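Long-range contacts in methylmalonate-semialdehyde dehydrogenase (Oceanimonas doudoroffii, PDB 4ZZ7), which catalyses the NAD-dependent, coenzyme A-acylating oxidation of methylmalonate semialdehyde as a member of the aldehyde dehydrogenase family: residues Asn24-Ala29 with Asn363-Gly368; Ile108-Tyr113 with Pro446-Ser451; Ile257-Ala262 with Thr415-Arg420; Gln345-Val350 with Asp373-Glu378. One frame throughout, in Å; residues are numbered along the deposited sequence.

How the contacts relate
Contacts 3 and 4 belong to one mixed sheet, with centres about 21 Å apart: contact 3 joins strands 254-258 and 411-418, and contact 4 pairs strand 348-351 with the end of strand 370-373. Contact 1 brings the end of strand 22-27 to the loop between those last two strands, its nearest atoms about 9 Å from contact 4. Contact 2 lies across the chain's centre from contacts 1 and 4, where helix 97-115 meets a loop at the subunit interfaces. Along the chain, contacts 3 and 4 fall wholly between the segments of contact 2, while contact 1 interleaves with all the others, so early and late parts of the sequence are tied together.

Contact 1 of 4, residues Asn24-Ala29 with Asn363-Gly368; sequences NVFNPA and NGFFVG
Pro28 O is used twice by Phe365: the backbone N donates to it almost in line with the carbonyl, 2.8 Å from Phe365 N to Pro28 O, and the phenyl ring of the same residue lays one face over that oxygen. Phe365 is itself the centre of an inverse gamma turn. The ring then runs along the proline, Phe365 CD2 reaching Pro28 CB at 3.5 Å. Beyond it, Phe26 has CG opposite its carbonyl carbon (chi1 -71°), which carries its ring to the edge of Phe365; the two side chains cross at about a right angle, with Phe26 CD2 4.1 Å from Phe365 CZ. Gly364, with no side chain, sets its CA near two carbonyl oxygens, at 3.4 Å from Pro28 O and 3.2 Å from Ala29 O, as CA-H...O contacts. Phe366 presents its edge to the second of these, and its CZ lies 4.0 Å from Ala29 CB. With an alanine in place of Phe365, a gap would probably open beside Pro28 and the Phe26 ring would lose its crossing partner. Behind the proline, Asn27 OD1 accepts from Ala29 N at 3.2 Å, an Asx turn following on from the strand. Helix 329-344 backs Phe365 through Arg329 and Gln332. Phe26 lies about 7 Å from the NAD-binding Arg179 (side chain to side chain), and the position of the contact is consistent with the seam between the coenzyme-binding and catalytic domains of aldehyde dehydrogenases.

Contact 2 of 4, residues Ile108-Tyr113 with Pro446-Ser451; sequences IENVEY and PVAYHS
Tyr113 turns one face of its ring toward the backbone of the loop, covering both Ala448 O and Tyr449 CA. The CA-H of Tyr449 makes a CH-pi contact, 3.7 Å from the ring centroid and 17° off its normal. The two tyrosine side chains cross at about a right angle, and it is Tyr449 CB that meets Tyr113 CE1, at 3.5 Å. Tyr113 has CG opposite its backbone N (chi1 -168°), which swings the phenol out from the helix over the type I turn of Val447 to His450; its hydroxyl ends on Glu119 of the second subunit. One turn back along the helix, at Glu109, the methyl of Ala448 faces the backbone, and Ala448 CB lies 3.9 Å from Glu109 CB. No direct hydrogen bond links the segments. Instead a water donates to Glu109 OE2 at 2.8 Å and accepts, weakly, from Ala448 N at 3.0 Å. The extended Glu109 chain carries its carboxylate past Val447, and OE1 forms a salt bridge with Arg69 of the second subunit. Helix 97-115 is thus flanked by the turn here, by helix 156-167 through Val111 and Tyr113, and by helix 64-80 through Ile108, while Val129 of the third subunit, on its strand 128-130, packs on Val447.

Contact 3 of 4, residues Ile257-Ala262 with Thr415-Arg420; sequences IVMPDA and TCIFTR
Ile257 and Ile417 pair in parallel at the ends of adjoining strands 254-258 and 411-418, part of the mixed sheet of what is probably the catalytic domain of this aldehyde dehydrogenase. Three backbone bonds set the register: Ile257 N to Cys416 O at 3.0 Å, Phe418 N to Ile257 O at 2.8 Å, and Met259 N to Phe418 O at 3.2 Å. Past the strands the contact turns polar. Asp261, in the type I turn from Met259 to Ala262, holds CG between its backbone N and carbonyl carbon (chi1 63°), which turns the carboxylate toward Thr419 and the Arg420 amide; OD2 accepts from both, and weakly from Asp421 N. Thr419 OG1 comes to its syn lone pair at 2.8 Å, whereas Arg420 N, 2.9 Å away, meets OD2 from above the carboxylate plane. Shortened to an alanine here, Asp261 would probably leave the Thr419 hydroxyl and Arg420 N without their shared acceptor and the turn less tied to the strand end. Arg420 directs its guanidinium elsewhere, NE bonding to Ser486 of the third subunit. Apolar packing divides over the two faces. Ile257 and Ile417 lie beneath helices 399-408 and 422-431; on the other face Val258 and Phe418 meet obliquely under helix 264-276, and Ala262 CB comes within 3.7 Å of Phe418 CB. Cys416 SG sits over the centre of the Phe418 ring, 3.8 Å above its plane.

Contact 4 of 4, residues Gln345-Val350 with Asp373-Glu378; sequences QGATIV and DHVTPE
Thr348 O accepts from Asp373 N at 2.7 Å, in the carbonyl plane, and also takes a weak bond from Val350 N that closes an inverse gamma turn centred on Ile349. The return bond, Thr348 N to Asp373 O, measures 2.9 Å, and together the two make an antiparallel hydrogen-bonded pair. On the face shared by Thr348 and Asp373, a third link runs between side chains. Thr348 keeps OG1 opposite its carbonyl carbon (chi1 -46°), which lays the hydroxyl alongside His374, and OG1 meets ND1 at the ring edge, near the ring plane, at 2.9 Å; either could be the donor. His374 reaches this position from positive phi, its ring lying with one face beneath Asp373 OD2, 3.3 Å from the plane. A carboxylate there may raise the basicity of the imidazole, although Asp373 OD1 is also committed to a salt bridge with Arg395 of the adjacent strand 390-396. Carbon contacts flank the pair: Val350 CG2 rests on Asp373 CB at 3.5 Å, and Ala347 CB approaches Val375 CG1 more loosely, at 4.4 Å. Before the strand, helix 329-344 ends in a Schellman motif with Gly346 at positive phi, its amide bonding to Glu343 O and that of Ala347 to Ala342 O. Gln345 beside it reaches Thr380 through OE1. The chain thus passes from a Schellman-capped helix into an edge strand of the mixed sheet: strand 348-351 pairs antiparallel with 370-373, which runs parallel to 390-396.

Contact 1 of 4, residues Asn24-Ala29 with Asn363-Gly368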
loop_
_atom_site.group_PDB
_atom_site.type_symbol
_atom_site.label_atom_id
_atom_site.label_comp_id
_atom_site.label_asym_id
_atom_site.label_seq_id
_atom_site.Cartn_x
_atom_site.Cartn_y
_atom_site.Cartn_z
ATOM N N ASN A 24 0.676 47.549 -8.760
ATOM C CA ASN A 24 0.161 47.437 -10.103
ATOM C C ASN A 24 0.252 46.009 -10.529
ATOM O O ASN A 24 1.263 45.382 -10.299
ATOM C CB ASN A 24 0.976 48.288 -11.099
ATOM C CG ASN A 24 0.980 49.769 -10.761
ATOM O OD1 ASN A 24 0.080 50.275 -10.091
ATOM N ND2 ASN A 24 2.005 50.466 -11.218
ATOM N N VAL A 25 -0.791 45.504 -11.161
ATOM C CA VAL A 25 -0.659 44.317 -11.987
ATOM C C VAL A 25 -0.762 44.793 -13.426
ATOM O O VAL A 25 -1.605 45.634 -13.751
ATOM C CB VAL A 25 -1.694 43.205 -11.650
ATOM C CG1 VAL A 25 -1.915 43.140 -10.137
ATOM C CG2 VAL A 25 -3.025 43.368 -12.403
ATOM N N PHE A 26 0.100 44.247 -14.276
ATOM C CA PHE A 26 0.213 44.663 -15.664
ATOM C C PHE A 26 -0.527 43.713 -16.597
ATOM O O PHE A 26 -0.824 42.586 -16.239
ATOM C CB PHE A 26 1.687 44.679 -16.055
ATOM C CG PHE A 26 2.468 45.779 -15.418
ATOM C CD1 PHE A 26 2.932 45.660 -14.111
ATOM C CD2 PHE A 26 2.756 46.935 -16.131
ATOM C CE1 PHE A 26 3.661 46.679 -13.523
ATOM C CE2 PHE A 26 3.483 47.955 -15.551
ATOM C CZ PHE A 26 3.936 47.831 -14.240
ATOM N N ASN A 27 -0.838 44.199 -17.790
ATOM C CA ASN A 27 -1.027 43.340 -18.943
ATOM C C ASN A 27 0.355 43.268 -19.630
ATOM O O ASN A 27 0.788 44.250 -20.226
ATOM C CB ASN A 27 -2.090 43.924 -19.879
ATOM C CG ASN A 27 -2.394 43.017 -21.063
ATOM O OD1 ASN A 27 -1.583 42.167 -21.473
ATOM N ND2 ASN A 27 -3.565 43.201 -21.627
ATOM N N PRO A 28 1.054 42.127 -19.532
ATOM C CA PRO A 28 2.435 42.059 -20.050
ATOM C C PRO A 28 2.575 42.059 -21.574
ATOM O O PRO A 28 3.695 42.262 -22.068
ATOM C CB PRO A 28 2.971 40.753 -19.466
ATOM C CG PRO A 28 1.755 39.914 -19.265
ATOM C CD PRO A 28 0.640 40.859 -18.908
ATOM N N ALA A 29 1.468 41.824 -22.297
ATOM C CA ALA A 29 1.420 41.980 -23.776
ATOM C C ALA A 29 1.553 43.443 -24.217
ATOM O O ALA A 29 2.405 43.765 -25.036
ATOM C CB ALA A 29 0.131 41.399 -24.338
ATOM N N ASN A 363 4.830 47.160 -27.415
ATOM C CA ASN A 363 6.028 47.354 -26.547
ATOM C C ASN A 363 5.781 46.769 -25.130
ATOM O O ASN A 363 6.033 47.413 -24.107
ATOM C CB ASN A 363 6.390 48.848 -26.419
ATOM C CG ASN A 363 5.563 49.587 -25.348
ATOM O OD1 ASN A 363 4.406 49.257 -25.085
ATOM N ND2 ASN A 363 6.170 50.579 -24.718
ATOM N N GLY A 364 5.253 45.553 -25.081
ATOM C CA GLY A 364 5.139 44.805 -23.841
ATOM C C GLY A 364 6.368 43.939 -23.710
ATOM O O GLY A 364 7.340 44.128 -24.457
ATOM N N PHE A 365 6.325 42.966 -22.800
ATOM C CA PHE A 365 7.561 42.294 -22.329
ATOM C C PHE A 365 7.867 41.019 -23.139
ATOM O O PHE A 365 7.957 39.917 -22.605
ATOM C CB PHE A 365 7.518 42.055 -20.807
ATOM C CG PHE A 365 6.782 43.132 -20.048
ATOM C CD1 PHE A 365 7.057 44.468 -20.270
ATOM C CD2 PHE A 365 5.796 42.804 -19.138
ATOM C CE1 PHE A 365 6.364 45.452 -19.604
ATOM C CE2 PHE A 365 5.117 43.792 -18.453
ATOM C CZ PHE A 365 5.397 45.118 -18.692
ATOM N N PHE A 366 8.069 41.218 -24.439
ATOM C CA PHE A 366 8.189 40.141 -25.406
ATOM C C PHE A 366 9.628 39.763 -25.693
ATOM O O PHE A 366 10.453 40.626 -25.989
ATOM C CB PHE A 366 7.489 40.531 -26.714
ATOM C CG PHE A 366 5.999 40.366 -26.657
ATOM C CD1 PHE A 366 5.433 39.100 -26.722
ATOM C CD2 PHE A 366 5.163 41.464 -26.505
ATOM C CE1 PHE A 366 4.067 38.923 -26.639
ATOM C CE2 PHE A 366 3.788 41.295 -26.431
ATOM C CZ PHE A 366 3.239 40.020 -26.490
ATOM N N VAL A 367 9.910 38.464 -25.612
ATOM C CA VAL A 367 11.199 37.898 -26.023
ATOM C C VAL A 367 10.935 36.718 -26.957
ATOM O O VAL A 367 10.106 35.848 -26.678
ATOM C CB VAL A 367 12.044 37.398 -24.831
ATOM C CG1 VAL A 367 13.366 36.807 -25.314
ATOM C CG2 VAL A 367 12.296 38.523 -23.823
ATOM N N GLY A 368 11.651 36.694 -28.070
ATOM C CA GLY A 368 11.427 35.671 -29.068
ATOM C C GLY A 368 12.245 34.452 -28.754
ATOM O O GLY A 368 13.219 34.522 -28.019
#

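Contact 2 of 4, residues Ile108-Tyr113 with Pro446-Ser451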
loop_
_atom_site.group_PDB
_atom_site.type_symbol
_atom_site.label_atom_id
_atom_site.label_comp_id
_atom_site.label_asym_id
_atom_site.label_seq_id
_atom_site.Cartn_x
_atom_site.Cartn_y
_atom_site.Cartn_z
ATOM N N ILE A 108 -6.884 20.561 -12.552
ATOM C CA ILE A 108 -8.071 19.737 -12.397
ATOM C C ILE A 108 -7.648 18.318 -12.106
ATOM O O ILE A 108 -8.278 17.649 -11.299
ATOM C CB ILE A 108 -8.955 19.748 -13.661
ATOM C CG1 ILE A 108 -9.589 21.135 -13.888
ATOM C CG2 ILE A 108 -10.073 18.702 -13.563
ATOM C CD1 ILE A 108 -9.987 21.364 -15.336
ATOM N N GLU A 109 -6.577 17.862 -12.751
ATOM C CA GLU A 109 -6.032 16.533 -12.473
ATOM C C GLU A 109 -5.725 16.366 -10.997
ATOM O O GLU A 109 -6.094 15.351 -10.408
ATOM C CB GLU A 109 -4.823 16.211 -13.357
ATOM C CG GLU A 109 -5.274 15.875 -14.782
ATOM C CD GLU A 109 -4.176 15.396 -15.719
ATOM O OE1 GLU A 109 -4.513 15.029 -16.871
ATOM O OE2 GLU A 109 -2.997 15.370 -15.296
ATOM N N ASN A 110 -5.115 17.382 -10.394
ATOM C CA ASN A 110 -4.863 17.392 -8.934
ATOM C C ASN A 110 -6.133 17.356 -8.096
ATOM O O ASN A 110 -6.095 16.891 -6.945
ATOM C CB ASN A 110 -4.087 18.638 -8.492
ATOM C CG ASN A 110 -2.648 18.664 -8.977
ATOM O OD1 ASN A 110 -2.230 19.622 -9.630
ATOM N ND2 ASN A 110 -1.876 17.645 -8.622
ATOM N N VAL A 111 -7.223 17.901 -8.649
ATOM C CA VAL A 111 -8.533 17.906 -7.999
ATOM C C VAL A 111 -9.117 16.516 -8.088
ATOM O O VAL A 111 -9.702 16.028 -7.120
ATOM C CB VAL A 111 -9.478 18.953 -8.647
ATOM C CG1 VAL A 111 -10.887 18.887 -8.077
ATOM C CG2 VAL A 111 -8.918 20.349 -8.444
ATOM N N GLU A 112 -8.951 15.885 -9.253
ATOM C CA GLU A 112 -9.430 14.532 -9.466
ATOM C C GLU A 112 -8.803 13.625 -8.446
ATOM O O GLU A 112 -9.489 12.910 -7.738
ATOM C CB GLU A 112 -9.071 14.061 -10.854
ATOM C CG GLU A 112 -9.873 14.768 -11.925
ATOM C CD GLU A 112 -9.500 14.364 -13.324
ATOM O OE1 GLU A 112 -10.250 14.771 -14.245
ATOM O OE2 GLU A 112 -8.476 13.664 -13.506
ATOM N N TYR A 113 -7.492 13.698 -8.327
ATOM C CA TYR A 113 -6.801 12.890 -7.336
ATOM C C TYR A 113 -7.335 13.115 -5.908
ATOM O O TYR A 113 -7.496 12.174 -5.150
ATOM C CB TYR A 113 -5.280 13.091 -7.428
ATOM C CG TYR A 113 -4.468 12.079 -6.625
ATOM C CD1 TYR A 113 -4.561 10.715 -6.875
ATOM C CD2 TYR A 113 -3.612 12.491 -5.615
ATOM C CE1 TYR A 113 -3.836 9.798 -6.139
ATOM C CE2 TYR A 113 -2.877 11.578 -4.884
ATOM C CZ TYR A 113 -2.998 10.231 -5.138
ATOM O OH TYR A 113 -2.261 9.323 -4.395
ATOM N N PRO A 446 5.386 14.560 -13.308
ATOM C CA PRO A 446 4.562 13.540 -12.735
ATOM C C PRO A 446 3.066 13.879 -12.751
ATOM O O PRO A 446 2.677 15.026 -12.528
ATOM C CB PRO A 446 5.089 13.455 -11.304
ATOM C CG PRO A 446 6.506 13.844 -11.402
ATOM C CD PRO A 446 6.488 14.942 -12.399
ATOM N N VAL A 447 2.258 12.857 -12.999
ATOM C CA VAL A 447 0.823 12.979 -13.032
ATOM C C VAL A 447 0.297 13.164 -11.596
ATOM O O VAL A 447 0.970 12.804 -10.627
ATOM C CB VAL A 447 0.200 11.730 -13.669
ATOM C CG1 VAL A 447 -1.296 11.914 -13.931
ATOM C CG2 VAL A 447 0.856 11.440 -14.997
ATOM N N ALA A 448 -0.903 13.729 -11.470
ATOM C CA ALA A 448 -1.557 14.017 -10.180
ATOM C C ALA A 448 -1.517 12.925 -9.137
ATOM O O ALA A 448 -1.585 13.239 -7.943
ATOM C CB ALA A 448 -3.016 14.395 -10.422
ATOM N N TYR A 449 -1.480 11.664 -9.594
ATOM C CA TYR A 449 -1.380 10.465 -8.707
ATOM C C TYR A 449 0.080 10.092 -8.398
ATOM O O TYR A 449 0.369 9.047 -7.821
ATOM C CB TYR A 449 -2.187 9.225 -9.207
ATOM C CG TYR A 449 -2.104 8.861 -10.690
ATOM C CD1 TYR A 449 -2.783 9.615 -11.664
ATOM C CD2 TYR A 449 -1.403 7.727 -11.132
ATOM C CE1 TYR A 449 -2.744 9.268 -13.017
ATOM C CE2 TYR A 449 -1.345 7.390 -12.498
ATOM C CZ TYR A 449 -2.020 8.172 -13.437
ATOM O OH TYR A 449 -2.007 7.894 -14.785
ATOM N N HIS A 450 0.994 10.968 -8.776
ATOM C CA HIS A 450 2.367 10.871 -8.350
ATOM C C HIS A 450 2.753 12.178 -7.660
ATOM O O HIS A 450 1.924 13.062 -7.498
ATOM C CB HIS A 450 3.264 10.511 -9.544
ATOM C CG HIS A 450 3.261 9.044 -9.865
ATOM N ND1 HIS A 450 4.068 8.126 -9.218
ATOM C CD2 HIS A 450 2.527 8.338 -10.752
ATOM C CE1 HIS A 450 3.844 6.927 -9.714
ATOM N NE2 HIS A 450 2.916 7.028 -10.647
ATOM N N SER A 451 3.989 12.286 -7.208
ATOM C CA SER A 451 4.389 13.504 -6.576
ATOM C C SER A 451 5.501 14.101 -7.362
ATOM O O SER A 451 6.229 13.380 -8.035
ATOM C CB SER A 451 4.773 13.251 -5.133
ATOM O OG SER A 451 3.633 12.917 -4.372
HETATM O O HOH W 1 -0.898 15.910 -13.544
#

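Contact 3 of 4, residues Ile257-Ala262 with Thr415-Arg420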
loop_
_atom_site.group_PDB
_atom_site.type_symbol
_atom_site.label_atom_id
_atom_site.label_comp_id
_atom_site.label_asym_id
_atom_site.label_seq_id
_atom_site.Cartn_x
_atom_site.Cartn_y
_atom_site.Cartn_z
ATOM N N ILE A 257 19.915 14.934 -22.660
ATOM C CA ILE A 257 21.008 14.293 -23.362
ATOM C C ILE A 257 20.450 13.759 -24.660
ATOM O O ILE A 257 19.568 12.904 -24.637
ATOM C CB ILE A 257 21.584 13.131 -22.536
ATOM C CG1 ILE A 257 22.103 13.666 -21.205
ATOM C CG2 ILE A 257 22.685 12.392 -23.298
ATOM C CD1 ILE A 257 22.584 12.597 -20.261
ATOM N N VAL A 258 20.951 14.278 -25.781
ATOM C CA VAL A 258 20.599 13.774 -27.117
ATOM C C VAL A 258 21.699 12.784 -27.549
ATOM O O VAL A 258 22.807 13.184 -27.904
ATOM C CB VAL A 258 20.434 14.916 -28.138
ATOM C CG1 VAL A 258 19.951 14.368 -29.461
ATOM C CG2 VAL A 258 19.464 15.959 -27.610
ATOM N N MET A 259 21.380 11.496 -27.481
ATOM C CA MET A 259 22.306 10.446 -27.858
ATOM C C MET A 259 22.334 10.323 -29.372
ATOM O O MET A 259 21.414 10.783 -30.063
ATOM C CB MET A 259 21.873 9.106 -27.266
ATOM C CG MET A 259 21.870 9.033 -25.743
ATOM S SD MET A 259 23.496 9.019 -24.941
ATOM C CE MET A 259 24.159 7.436 -25.442
ATOM N N PRO A 260 23.389 9.688 -29.899
ATOM C CA PRO A 260 23.452 9.436 -31.348
ATOM C C PRO A 260 22.231 8.708 -31.882
ATOM O O PRO A 260 21.632 9.180 -32.834
ATOM C CB PRO A 260 24.729 8.594 -31.501
ATOM C CG PRO A 260 25.597 9.039 -30.351
ATOM C CD PRO A 260 24.648 9.316 -29.214
ATOM N N ASP A 261 21.819 7.628 -31.235
ATOM C CA ASP A 261 20.717 6.788 -31.747
ATOM C C ASP A 261 19.349 7.406 -31.643
ATOM O O ASP A 261 18.396 6.870 -32.189
ATOM C CB ASP A 261 20.677 5.412 -31.071
ATOM C CG ASP A 261 20.399 5.481 -29.570
ATOM O OD1 ASP A 261 20.847 6.428 -28.879
ATOM O OD2 ASP A 261 19.738 4.564 -29.059
ATOM N N ALA A 262 19.245 8.537 -30.960
ATOM C CA ALA A 262 17.977 9.258 -30.830
ATOM C C ALA A 262 17.304 9.607 -32.151
ATOM O O ALA A 262 17.986 9.911 -33.112
ATOM C CB ALA A 262 18.205 10.536 -30.043
ATOM N N THR A 415 15.097 16.160 -15.800
ATOM C CA THR A 415 16.016 15.860 -16.880
ATOM C C THR A 415 15.358 14.916 -17.864
ATOM O O THR A 415 14.339 14.294 -17.531
ATOM C CB THR A 415 17.282 15.184 -16.363
ATOM O OG1 THR A 415 18.230 15.068 -17.432
ATOM C CG2 THR A 415 16.989 13.785 -15.812
ATOM N N CYS A 416 15.945 14.802 -19.064
ATOM C CA CYS A 416 15.479 13.855 -20.095
ATOM C C CYS A 416 16.664 13.229 -20.824
ATOM O O CYS A 416 17.742 13.797 -20.867
ATOM C CB CYS A 416 14.527 14.516 -21.114
ATOM S SG CYS A 416 14.152 13.534 -22.639
ATOM N N ILE A 417 16.446 12.052 -21.391
ATOM C CA ILE A 417 17.389 11.483 -22.316
ATOM C C ILE A 417 16.636 11.061 -23.567
ATOM O O ILE A 417 15.595 10.417 -23.460
ATOM C CB ILE A 417 18.151 10.294 -21.705
ATOM C CG1 ILE A 417 19.192 9.778 -22.698
ATOM C CG2 ILE A 417 17.213 9.167 -21.283
ATOM C CD1 ILE A 417 20.217 8.867 -22.072
ATOM N N PHE A 418 17.147 11.436 -24.742
ATOM C CA PHE A 418 16.626 10.940 -25.995
ATOM C C PHE A 418 17.506 9.785 -26.443
ATOM O O PHE A 418 18.689 9.974 -26.692
ATOM C CB PHE A 418 16.620 12.038 -27.017
ATOM C CG PHE A 418 15.703 13.157 -26.676
ATOM C CD1 PHE A 418 14.340 12.998 -26.789
ATOM C CD2 PHE A 418 16.195 14.364 -26.251
ATOM C CE1 PHE A 418 13.482 14.039 -26.485
ATOM C CE2 PHE A 418 15.354 15.406 -25.950
ATOM C CZ PHE A 418 13.993 15.247 -26.059
ATOM N N THR A 419 16.932 8.587 -26.523
ATOM C CA THR A 419 17.621 7.413 -27.069
ATOM C C THR A 419 16.627 6.325 -27.485
ATOM O O THR A 419 15.442 6.402 -27.174
ATOM C CB THR A 419 18.632 6.858 -26.047
ATOM O OG1 THR A 419 19.333 5.732 -26.592
ATOM C CG2 THR A 419 17.954 6.437 -24.756
ATOM N N ARG A 420 17.116 5.337 -28.217
ATOM C CA ARG A 420 16.338 4.140 -28.557
ATOM C C ARG A 420 16.759 2.972 -27.693
ATOM O O ARG A 420 16.001 2.043 -27.512
ATOM C CB ARG A 420 16.447 3.798 -30.071
ATOM C CG ARG A 420 15.989 4.946 -30.989
ATOM C CD ARG A 420 15.749 4.631 -32.477
ATOM N NE ARG A 420 14.598 3.732 -32.597
ATOM C CZ ARG A 420 14.658 2.400 -32.741
ATOM N NH1 ARG A 420 15.832 1.772 -32.819
ATOM N NH2 ARG A 420 13.531 1.678 -32.803
#

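Contact 4 of 4, residues Gln345-Val350 with Asp373-Glu378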
loop_
_atom_site.group_PDB
_atom_site.type_symbol
_atom_site.label_atom_id
_atom_site.label_comp_id
_atom_site.label_asym_id
_atom_site.label_seq_id
_atom_site.Cartn_x
_atom_site.Cartn_y
_atom_site.Cartn_z
ATOM N N GLN A 345 30.478 36.027 -23.480
ATOM C CA GLN A 345 31.415 34.961 -23.006
ATOM C C GLN A 345 31.840 33.919 -24.066
ATOM O O GLN A 345 32.474 32.932 -23.735
ATOM C CB GLN A 345 30.865 34.258 -21.752
ATOM C CG GLN A 345 30.786 35.168 -20.528
ATOM C CD GLN A 345 30.133 34.513 -19.313
ATOM O OE1 GLN A 345 29.087 33.862 -19.417
ATOM N NE2 GLN A 345 30.729 34.708 -18.151
ATOM N N GLY A 346 31.484 34.143 -25.329
ATOM C CA GLY A 346 31.970 33.330 -26.455
ATOM C C GLY A 346 30.950 32.443 -27.163
ATOM O O GLY A 346 31.301 31.753 -28.116
ATOM N N ALA A 347 29.692 32.461 -26.714
ATOM C CA ALA A 347 28.658 31.538 -27.226
ATOM C C ALA A 347 28.076 32.036 -28.532
ATOM O O ALA A 347 27.967 33.236 -28.733
ATOM C CB ALA A 347 27.540 31.339 -26.208
ATOM N N THR A 348 27.695 31.100 -29.398
ATOM C CA THR A 348 27.091 31.390 -30.707
ATOM C C THR A 348 25.567 31.642 -30.577
ATOM O O THR A 348 24.813 30.771 -30.116
ATOM C CB THR A 348 27.316 30.213 -31.706
ATOM O OG1 THR A 348 28.678 29.761 -31.670
ATOM C CG2 THR A 348 26.945 30.615 -33.135
ATOM N N ILE A 349 25.114 32.830 -30.975
ATOM C CA ILE A 349 23.687 33.161 -30.929
ATOM C C ILE A 349 23.055 32.763 -32.262
ATOM O O ILE A 349 22.752 33.602 -33.103
ATOM C CB ILE A 349 23.434 34.653 -30.608
ATOM C CG1 ILE A 349 24.075 35.052 -29.266
ATOM C CG2 ILE A 349 21.937 34.972 -30.574
ATOM C CD1 ILE A 349 23.586 34.283 -28.048
ATOM N N VAL A 350 22.826 31.462 -32.412
ATOM C CA VAL A 350 22.301 30.869 -33.659
ATOM C C VAL A 350 20.965 31.452 -34.096
ATOM O O VAL A 350 20.785 31.708 -35.271
ATOM C CB VAL A 350 22.118 29.336 -33.548
ATOM C CG1 VAL A 350 21.553 28.755 -34.843
ATOM C CG2 VAL A 350 23.433 28.650 -33.223
ATOM N N ASP A 373 24.418 28.321 -29.030
ATOM C CA ASP A 373 25.210 27.108 -29.319
ATOM C C ASP A 373 26.612 27.317 -28.747
ATOM O O ASP A 373 27.011 28.451 -28.451
ATOM C CB ASP A 373 25.209 26.812 -30.840
ATOM C CG ASP A 373 25.768 25.398 -31.222
ATOM O OD1 ASP A 373 25.945 24.499 -30.375
ATOM O OD2 ASP A 373 26.043 25.188 -32.421
ATOM N N HIS A 374 27.326 26.211 -28.528
ATOM C CA HIS A 374 28.702 26.215 -27.972
ATOM C C HIS A 374 28.777 26.892 -26.603
ATOM O O HIS A 374 29.639 27.749 -26.365
ATOM C CB HIS A 374 29.698 26.866 -28.945
ATOM C CG HIS A 374 29.656 26.278 -30.317
ATOM N ND1 HIS A 374 29.150 26.960 -31.405
ATOM C CD2 HIS A 374 30.019 25.055 -30.773
ATOM C CE1 HIS A 374 29.220 26.189 -32.476
ATOM N NE2 HIS A 374 29.736 25.025 -32.119
ATOM N N VAL A 375 27.867 26.502 -25.710
ATOM C CA VAL A 375 27.844 27.063 -24.361
ATOM C C VAL A 375 28.703 26.153 -23.513
ATOM O O VAL A 375 28.840 24.958 -23.824
ATOM C CB VAL A 375 26.417 27.245 -23.763
ATOM C CG1 VAL A 375 25.426 27.729 -24.807
ATOM C CG2 VAL A 375 25.907 25.973 -23.133
ATOM N N THR A 376 29.273 26.719 -22.455
ATOM C CA THR A 376 30.208 25.979 -21.602
ATOM C C THR A 376 29.818 26.080 -20.125
ATOM O O THR A 376 29.125 27.029 -19.744
ATOM C CB THR A 376 31.677 26.447 -21.805
ATOM O OG1 THR A 376 31.806 27.852 -21.524
ATOM C CG2 THR A 376 32.165 26.135 -23.237
ATOM N N PRO A 377 30.278 25.120 -19.286
ATOM C CA PRO A 377 29.915 25.144 -17.869
ATOM C C PRO A 377 30.375 26.380 -17.124
ATOM O O PRO A 377 29.858 26.649 -16.043
ATOM C CB PRO A 377 30.605 23.905 -17.295
ATOM C CG PRO A 377 30.822 23.009 -18.457
ATOM C CD PRO A 377 31.087 23.930 -19.609
ATOM N N GLU A 378 31.308 27.130 -17.706
ATOM C CA GLU A 378 31.893 28.307 -17.049
ATOM C C GLU A 378 31.080 29.597 -17.249
ATOM O O GLU A 378 31.355 30.597 -16.583
ATOM C CB GLU A 378 33.382 28.521 -17.415
ATOM C CG GLU A 378 33.888 27.936 -18.736
ATOM C CD GLU A 378 34.137 26.411 -18.694
ATOM O OE1 GLU A 378 34.209 25.791 -19.779
ATOM O OE2 GLU A 378 34.257 25.806 -17.593
#